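Local coordinates for Oxidored_FMN domain-containing protein ([Pseudomonas] geniculata N1, PDB 6L6J) that probably oxidises the amine 6-hydroxypseudooxynicotine, using a flavin mononucleotide and a four-iron, four-sulfur cluster, at residues P504-I512 / A609-T617; I581-S589 / V595-G603. All blocks are in the same frame, centred on the assembly; numbering follows the deposited sequence.

Interaction 1: P504-I512 / A609-T617; sequences PHVLTPEDI and AADAVVLVT
H505, V614 and V613 bury the most surface where 504-512 lies along strand 612-616. V506 and L507 pair in parallel with V613 and V614, at an edge of the mixed sheet in the OYE-like second alpha/beta domain. L507 N donates to V613 O at 2.8 Å, and L507 O takes L615 N at 3.0 Å. A weak bond from V613 N to H505 O starts the pairing.

A chi1 of 78° sets H505 CG between the backbone N and the carbonyl carbon and brings the ring beside the strand start. Its CD2 meets D611 O at 3.2 Å, edge-on and near the ring plane. NE2 lies 2.6 Å from an in-plane water that is also hydrogen-bonded to A610 O. V613 CG2 approaches the ring obliquely. With an alanine here, the water would probably lose its imidazole partner, and V613 CG2 the ring beside it.

V614 points to the L507 side of the sheet. Its CG1, anti to the backbone N (chi1 -163°), packs against T508 C at 3.8 Å and reaches P509 and I512. On the other side, V506 CG1 touches L615 CD1 at 3.7 Å, the side chains lying aslant. T508 and D511 form a capping box as the helix begins.

The chemistry is thus mixed: main-chain bonds fix the strand register, branched side chains fill both sides, and water links the imidazole to the backbone.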
loop_
_atom_site.group_PDB
_atom_site.type_symbol
_atom_site.label_atom_id
_atom_site.label_comp_id
_atom_site.label_asym_id
_atom_site.label_seq_id
_atom_site.Cartn_x
_atom_site.Cartn_y
_atom_site.Cartn_z
ATOM N N PRO A 504 -21.254 18.572 27.531
ATOM C CA PRO A 504 -20.186 19.395 26.949
ATOM C C PRO A 504 -18.774 18.785 27.021
ATOM O O PRO A 504 -17.922 19.228 26.279
ATOM C CB PRO A 504 -20.232 20.682 27.795
ATOM C CG PRO A 504 -20.808 20.217 29.126
ATOM C CD PRO A 504 -21.847 19.195 28.730
ATOM N N HIS A 505 -18.552 17.797 27.894
ATOM C CA HIS A 505 -17.242 17.095 27.987
ATOM C C HIS A 505 -17.082 16.107 26.810
ATOM O O HIS A 505 -15.943 15.587 26.620
ATOM C CB HIS A 505 -17.060 16.466 29.382
ATOM C CG HIS A 505 -17.802 15.188 29.587
ATOM N ND1 HIS A 505 -19.181 15.124 29.543
ATOM C CD2 HIS A 505 -17.361 13.929 29.828
ATOM C CE1 HIS A 505 -19.555 13.875 29.741
ATOM N NE2 HIS A 505 -18.458 13.118 29.906
ATOM N N VAL A 506 -18.166 15.842 26.054
ATOM C CA VAL A 506 -18.171 14.907 24.883
ATOM C C VAL A 506 -17.706 15.656 23.623
ATOM O O VAL A 506 -18.232 16.750 23.336
ATOM C CB VAL A 506 -19.542 14.246 24.675
ATOM C CG1 VAL A 506 -19.519 13.256 23.514
ATOM C CG2 VAL A 506 -20.032 13.555 25.937
ATOM N N LEU A 507 -16.753 15.071 22.895
ATOM C CA LEU A 507 -16.121 15.676 21.696
ATOM C C LEU A 507 -16.207 14.708 20.507
ATOM O O LEU A 507 -16.583 13.530 20.680
ATOM C CB LEU A 507 -14.657 15.983 22.017
ATOM C CG LEU A 507 -14.392 16.722 23.331
ATOM C CD1 LEU A 507 -12.912 16.694 23.678
ATOM C CD2 LEU A 507 -14.901 18.154 23.266
ATOM N N THR A 508 -15.835 15.218 19.339
ATOM C CA THR A 508 -15.702 14.485 18.057
ATOM C C THR A 508 -14.321 14.783 17.492
ATOM O O THR A 508 -13.653 15.707 17.956
ATOM C CB THR A 508 -16.774 14.925 17.057
ATOM O OG1 THR A 508 -16.235 16.004 16.296
ATOM C CG2 THR A 508 -18.071 15.350 17.712
ATOM N N PRO A 509 -13.843 14.018 16.484
ATOM C CA PRO A 509 -12.579 14.326 15.821
ATOM C C PRO A 509 -12.445 15.781 15.356
ATOM O O PRO A 509 -11.329 16.225 15.275
ATOM C CB PRO A 509 -12.577 13.370 14.617
ATOM C CG PRO A 509 -13.386 12.187 15.079
ATOM C CD PRO A 509 -14.448 12.780 15.981
ATOM N N GLU A 510 -13.552 16.475 15.065
ATOM C CA GLU A 510 -13.544 17.905 14.630
ATOM C C GLU A 510 -12.753 18.762 15.637
ATOM O O GLU A 510 -11.854 19.513 15.203
ATOM C CB GLU A 510 -14.967 18.437 14.437
ATOM C CG GLU A 510 -15.663 17.884 13.198
ATOM C CD GLU A 510 -14.927 18.061 11.875
ATOM O OE1 GLU A 510 -14.357 19.141 11.641
ATOM O OE2 GLU A 510 -14.912 17.105 11.079
ATOM N N ASP A 511 -13.040 18.602 16.934
ATOM C CA ASP A 511 -12.390 19.341 18.053
ATOM C C ASP A 511 -10.889 19.044 18.081
ATOM O O ASP A 511 -10.103 19.985 18.297
ATOM C CB ASP A 511 -13.039 19.000 19.399
ATOM C CG ASP A 511 -14.520 19.344 19.461
ATOM O OD1 ASP A 511 -14.853 20.519 19.216
ATOM O OD2 ASP A 511 -15.331 18.429 19.714
ATOM N N ILE A 512 -10.498 17.790 17.880
ATOM C CA ILE A 512 -9.064 17.378 17.973
ATOM C C ILE A 512 -8.313 17.886 16.747
ATOM O O ILE A 512 -7.156 18.290 16.902
ATOM C CB ILE A 512 -8.904 15.857 18.137
ATOM C CG1 ILE A 512 -9.840 15.307 19.213
ATOM C CG2 ILE A 512 -7.449 15.505 18.413
ATOM C CD1 ILE A 512 -9.876 16.116 20.496
ATOM N N ALA A 609 -14.272 5.660 34.464
ATOM C CA ALA A 609 -14.055 7.096 34.710
ATOM C C ALA A 609 -13.597 7.718 33.384
ATOM O O ALA A 609 -12.898 7.038 32.609
ATOM C CB ALA A 609 -13.069 7.278 35.835
ATOM N N ALA A 610 -14.028 8.940 33.097
ATOM C CA ALA A 610 -13.711 9.631 31.837
ATOM C C ALA A 610 -14.039 11.122 31.974
ATOM O O ALA A 610 -15.231 11.463 31.954
ATOM C CB ALA A 610 -14.472 8.981 30.711
ATOM N N ASP A 611 -13.017 11.963 32.103
ATOM C CA ASP A 611 -13.199 13.427 32.220
ATOM C C ASP A 611 -13.592 13.962 30.842
ATOM O O ASP A 611 -14.410 14.895 30.781
ATOM C CB ASP A 611 -11.959 14.057 32.852
ATOM C CG ASP A 611 -11.752 13.598 34.290
ATOM O OD1 ASP A 611 -12.748 13.660 35.072
ATOM O OD2 ASP A 611 -10.617 13.156 34.609
ATOM N N ALA A 612 -13.065 13.368 29.772
ATOM C CA ALA A 612 -13.480 13.643 28.376
ATOM C C ALA A 612 -13.820 12.326 27.658
ATOM O O ALA A 612 -13.509 11.211 28.200
ATOM C CB ALA A 612 -12.410 14.412 27.654
ATOM N N VAL A 613 -14.461 12.463 26.491
ATOM C CA VAL A 613 -14.949 11.335 25.640
ATOM C C VAL A 613 -14.855 11.785 24.190
ATOM O O VAL A 613 -15.486 12.822 23.882
ATOM C CB VAL A 613 -16.403 10.961 25.990
ATOM C CG1 VAL A 613 -16.991 9.973 24.988
ATOM C CG2 VAL A 613 -16.531 10.427 27.413
ATOM N N VAL A 614 -14.101 11.075 23.342
ATOM C CA VAL A 614 -14.119 11.386 21.883
ATOM C C VAL A 614 -14.879 10.254 21.181
ATOM O O VAL A 614 -14.449 9.074 21.286
ATOM C CB VAL A 614 -12.722 11.636 21.282
ATOM C CG1 VAL A 614 -12.833 12.330 19.936
ATOM C CG2 VAL A 614 -11.830 12.450 22.209
ATOM N N LEU A 615 -16.014 10.604 20.566
ATOM C CA LEU A 615 -16.806 9.707 19.691
ATOM C C LEU A 615 -16.268 9.778 18.248
ATOM O O LEU A 615 -16.353 10.843 17.625
ATOM C CB LEU A 615 -18.280 10.113 19.781
ATOM C CG LEU A 615 -18.918 10.006 21.168
ATOM C CD1 LEU A 615 -20.330 10.558 21.165
ATOM C CD2 LEU A 615 -18.933 8.572 21.676
ATOM N N VAL A 616 -15.707 8.666 17.763
ATOM C CA VAL A 616 -15.233 8.479 16.357
ATOM C C VAL A 616 -16.083 7.366 15.729
ATOM O O VAL A 616 -15.677 6.180 15.827
ATOM C CB VAL A 616 -13.721 8.155 16.295
ATOM C CG1 VAL A 616 -13.137 8.535 14.946
ATOM C CG2 VAL A 616 -12.923 8.826 17.403
ATOM N N THR A 617 -17.223 7.734 15.123
ATOM C CA THR A 617 -18.281 6.773 14.686
ATOM C C THR A 617 -18.704 6.976 13.220
ATOM O O THR A 617 -19.441 6.121 12.703
ATOM C CB THR A 617 -19.495 6.836 15.627
ATOM O OG1 THR A 617 -20.057 8.141 15.515
ATOM C CG2 THR A 617 -19.134 6.544 17.069
HETATM O O HOH W 1 -17.937 10.742 30.706
#

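Interaction 2: I581-S589 / V595-G603; sequences IVVGTAIAS and VKVSRLLDG
T585 and V597 cross obliquely on one face of a beta hairpin, with T585 CG2 3.6 Å from V597 CB. Strands 585-589 and 595-599 run antiparallel at 138°. T585 reaches V597 because CG2 is anti to the backbone N, while OG1 turns back to V583 O. That hydroxyl bond, 2.8 Å from T585 OG1 to V583 O, comes from above the carbonyl plane and fixes the rotation of the side chain. I587 and V597 form a non-hydrogen-bonded pair on this face, with a looser contact between their CG1 atoms.

The opposite face carries A586, S598, S589 and K596. A586 CB touches L600 CD2 at 3.9 Å. S589 OG lies over the start of the K596 chain, 3.6 Å from K596 CB, and the far end of the lysine leads away. A586 and S598 exchange two straight backbone bonds, both at 164° at the hydrogen.

G584 has positive phi and psi where the chain turns from strand 580-582 into the hairpin. Its carbonyl receives L600 N and also meets R599 CG. R599, the last paired residue of its strand, turns to D602 in the loop beyond; their salt bridge is modelled very short, so its detail is doubtful.

The pairing slips by one residue at a classic beta bulge, where A588 and S589 both face K596. There K596 O accepts A588 N at 3.0 Å and, weakly, S589 N at 3.4 Å.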
loop_
_atom_site.group_PDB
_atom_site.type_symbol
_atom_site.label_atom_id
_atom_site.label_comp_id
_atom_site.label_asym_id
_atom_site.label_seq_id
_atom_site.Cartn_x
_atom_site.Cartn_y
_atom_site.Cartn_z
ATOM N N ILE A 581 -6.108 -0.284 25.892
ATOM C CA ILE A 581 -6.884 -0.922 24.795
ATOM C C ILE A 581 -8.020 -1.749 25.416
ATOM O O ILE A 581 -7.720 -2.742 26.127
ATOM C CB ILE A 581 -5.978 -1.778 23.896
ATOM C CG1 ILE A 581 -4.722 -1.021 23.473
ATOM C CG2 ILE A 581 -6.759 -2.307 22.699
ATOM C CD1 ILE A 581 -3.656 -1.903 22.851
ATOM N N VAL A 582 -9.264 -1.349 25.125
ATOM C CA VAL A 582 -10.507 -2.122 25.387
ATOM C C VAL A 582 -11.145 -2.527 24.051
ATOM O O VAL A 582 -11.331 -1.656 23.189
ATOM C CB VAL A 582 -11.497 -1.305 26.250
ATOM C CG1 VAL A 582 -12.752 -2.116 26.596
ATOM C CG2 VAL A 582 -10.852 -0.765 27.522
ATOM N N VAL A 583 -11.560 -3.789 23.927
ATOM C CA VAL A 583 -12.169 -4.360 22.690
ATOM C C VAL A 583 -13.479 -5.097 22.993
ATOM O O VAL A 583 -13.859 -5.228 24.171
ATOM C CB VAL A 583 -11.161 -5.265 21.977
ATOM C CG1 VAL A 583 -9.977 -4.420 21.488
ATOM C CG2 VAL A 583 -10.716 -6.444 22.845
ATOM N N GLY A 584 -14.169 -5.520 21.923
ATOM C CA GLY A 584 -15.509 -6.142 21.972
ATOM C C GLY A 584 -16.415 -5.479 22.997
ATOM O O GLY A 584 -17.158 -6.221 23.678
ATOM N N THR A 585 -16.376 -4.147 23.077
ATOM C CA THR A 585 -17.063 -3.336 24.107
ATOM C C THR A 585 -17.768 -2.155 23.439
ATOM O O THR A 585 -17.124 -1.429 22.657
ATOM C CB THR A 585 -16.098 -2.841 25.202
ATOM O OG1 THR A 585 -15.562 -3.947 25.923
ATOM C CG2 THR A 585 -16.759 -1.961 26.231
ATOM N N ALA A 586 -19.046 -1.959 23.771
ATOM C CA ALA A 586 -19.871 -0.820 23.308
ATOM C C ALA A 586 -20.181 0.109 24.490
ATOM O O ALA A 586 -20.213 -0.360 25.659
ATOM C CB ALA A 586 -21.133 -1.334 22.665
ATOM N N ILE A 587 -20.444 1.377 24.177
ATOM C CA ILE A 587 -20.922 2.398 25.143
ATOM C C ILE A 587 -22.452 2.340 25.215
ATOM O O ILE A 587 -23.107 2.562 24.171
ATOM C CB ILE A 587 -20.403 3.779 24.723
ATOM C CG1 ILE A 587 -18.889 3.856 24.924
ATOM C CG2 ILE A 587 -21.131 4.879 25.474
ATOM C CD1 ILE A 587 -18.288 5.196 24.582
ATOM N N ALA A 588 -22.988 2.075 26.410
ATOM C CA ALA A 588 -24.440 2.097 26.717
ATOM C C ALA A 588 -24.893 3.552 26.852
ATOM O O ALA A 588 -25.961 3.915 26.294
ATOM C CB ALA A 588 -24.744 1.321 27.974
ATOM N N SER A 589 -24.098 4.358 27.552
ATOM C CA SER A 589 -24.500 5.707 28.034
ATOM C C SER A 589 -23.263 6.480 28.512
ATOM O O SER A 589 -22.284 5.828 28.933
ATOM C CB SER A 589 -25.561 5.590 29.131
ATOM O OG SER A 589 -24.963 5.388 30.413
ATOM N N VAL A 595 -18.445 6.709 31.715
ATOM C CA VAL A 595 -19.332 6.034 30.721
ATOM C C VAL A 595 -19.694 4.651 31.271
ATOM O O VAL A 595 -18.810 4.009 31.898
ATOM C CB VAL A 595 -18.686 5.945 29.329
ATOM C CG1 VAL A 595 -18.088 7.276 28.904
ATOM C CG2 VAL A 595 -17.641 4.847 29.257
ATOM N N LYS A 596 -20.957 4.245 31.083
ATOM C CA LYS A 596 -21.397 2.842 31.221
ATOM C C LYS A 596 -21.099 2.143 29.891
ATOM O O LYS A 596 -21.413 2.730 28.823
ATOM C CB LYS A 596 -22.875 2.749 31.603
ATOM C CG LYS A 596 -23.185 3.097 33.060
ATOM C CD LYS A 596 -24.621 2.764 33.471
ATOM C CE LYS A 596 -25.016 3.365 34.816
ATOM N NZ LYS A 596 -25.270 4.830 34.737
ATOM N N VAL A 597 -20.459 0.969 29.964
ATOM C CA VAL A 597 -20.119 0.132 28.784
ATOM C C VAL A 597 -20.685 -1.277 28.991
ATOM O O VAL A 597 -20.983 -1.653 30.117
ATOM C CB VAL A 597 -18.602 0.110 28.519
ATOM C CG1 VAL A 597 -18.022 1.508 28.404
ATOM C CG2 VAL A 597 -17.850 -0.698 29.556
ATOM N N SER A 598 -20.811 -2.017 27.904
ATOM C CA SER A 598 -21.305 -3.410 27.842
ATOM C C SER A 598 -20.332 -4.212 26.973
ATOM O O SER A 598 -19.969 -3.696 25.900
ATOM C CB SER A 598 -22.704 -3.423 27.278
ATOM O OG SER A 598 -23.178 -4.746 27.169
ATOM N N ARG A 599 -19.907 -5.397 27.426
ATOM C CA ARG A 599 -19.165 -6.361 26.573
ATOM C C ARG A 599 -20.155 -7.060 25.632
ATOM O O ARG A 599 -21.181 -7.538 26.123
ATOM C CB ARG A 599 -18.401 -7.368 27.430
ATOM C CG ARG A 599 -17.155 -7.919 26.748
ATOM C CD ARG A 599 -16.257 -8.599 27.748
ATOM N NE ARG A 599 -16.983 -9.660 28.419
ATOM C CZ ARG A 599 -16.499 -10.406 29.403
ATOM N NH1 ARG A 599 -15.274 -10.221 29.873
ATOM N NH2 ARG A 599 -17.262 -11.347 29.927
ATOM N N LEU A 600 -19.860 -7.097 24.328
ATOM C CA LEU A 600 -20.786 -7.636 23.292
ATOM C C LEU A 600 -21.003 -9.149 23.479
ATOM O O LEU A 600 -22.139 -9.578 23.334
ATOM C CB LEU A 600 -20.276 -7.266 21.894
ATOM C CG LEU A 600 -20.273 -5.763 21.600
ATOM C CD1 LEU A 600 -19.811 -5.469 20.174
ATOM C CD2 LEU A 600 -21.649 -5.146 21.829
ATOM N N LEU A 601 -19.993 -9.935 23.817
ATOM C CA LEU A 601 -20.152 -11.410 23.851
ATOM C C LEU A 601 -21.261 -11.792 24.831
ATOM O O LEU A 601 -22.005 -12.735 24.517
ATOM C CB LEU A 601 -18.833 -12.081 24.253
ATOM C CG LEU A 601 -17.734 -12.113 23.192
ATOM C CD1 LEU A 601 -16.424 -12.638 23.778
ATOM C CD2 LEU A 601 -18.152 -12.945 21.983
ATOM N N ASP A 602 -21.345 -11.128 25.989
ATOM C CA ASP A 602 -22.146 -11.606 27.150
ATOM C C ASP A 602 -22.747 -10.459 27.972
ATOM O O ASP A 602 -23.347 -10.766 29.005
ATOM C CB ASP A 602 -21.279 -12.473 28.063
ATOM C CG ASP A 602 -20.046 -11.739 28.574
ATOM O OD1 ASP A 602 -20.147 -10.518 28.839
ATOM O OD2 ASP A 602 -18.987 -12.391 28.706
ATOM N N GLY A 603 -22.561 -9.198 27.585
ATOM C CA GLY A 603 -23.270 -8.059 28.206
ATOM C C GLY A 603 -22.823 -7.738 29.627
ATOM O O GLY A 603 -23.573 -7.010 30.310
#

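Overall arrangement
Both contacts belong to the OYE-like second alpha/beta domain region, and their centres are about 17 Å apart. Interaction 1 is largely buried and joins distant parts of the chain in parallel, with V614 also bonded to strand 522-527. Interaction 2 is local and only partly buried: a hairpin extended by strand 605-609 into an antiparallel sheet. Its first segment starts in strand 580-582 of the mixed sheet, so both contacts reach that sheet. Apolar side chains line both sides of the first, but its most covered residue is a histidine. The second mixes apolar pairs with serine, lysine and arginine, and lies away from the annotated sites. The contacts meet where V613 CG2 packs on V595 CG1 at 3.8 Å.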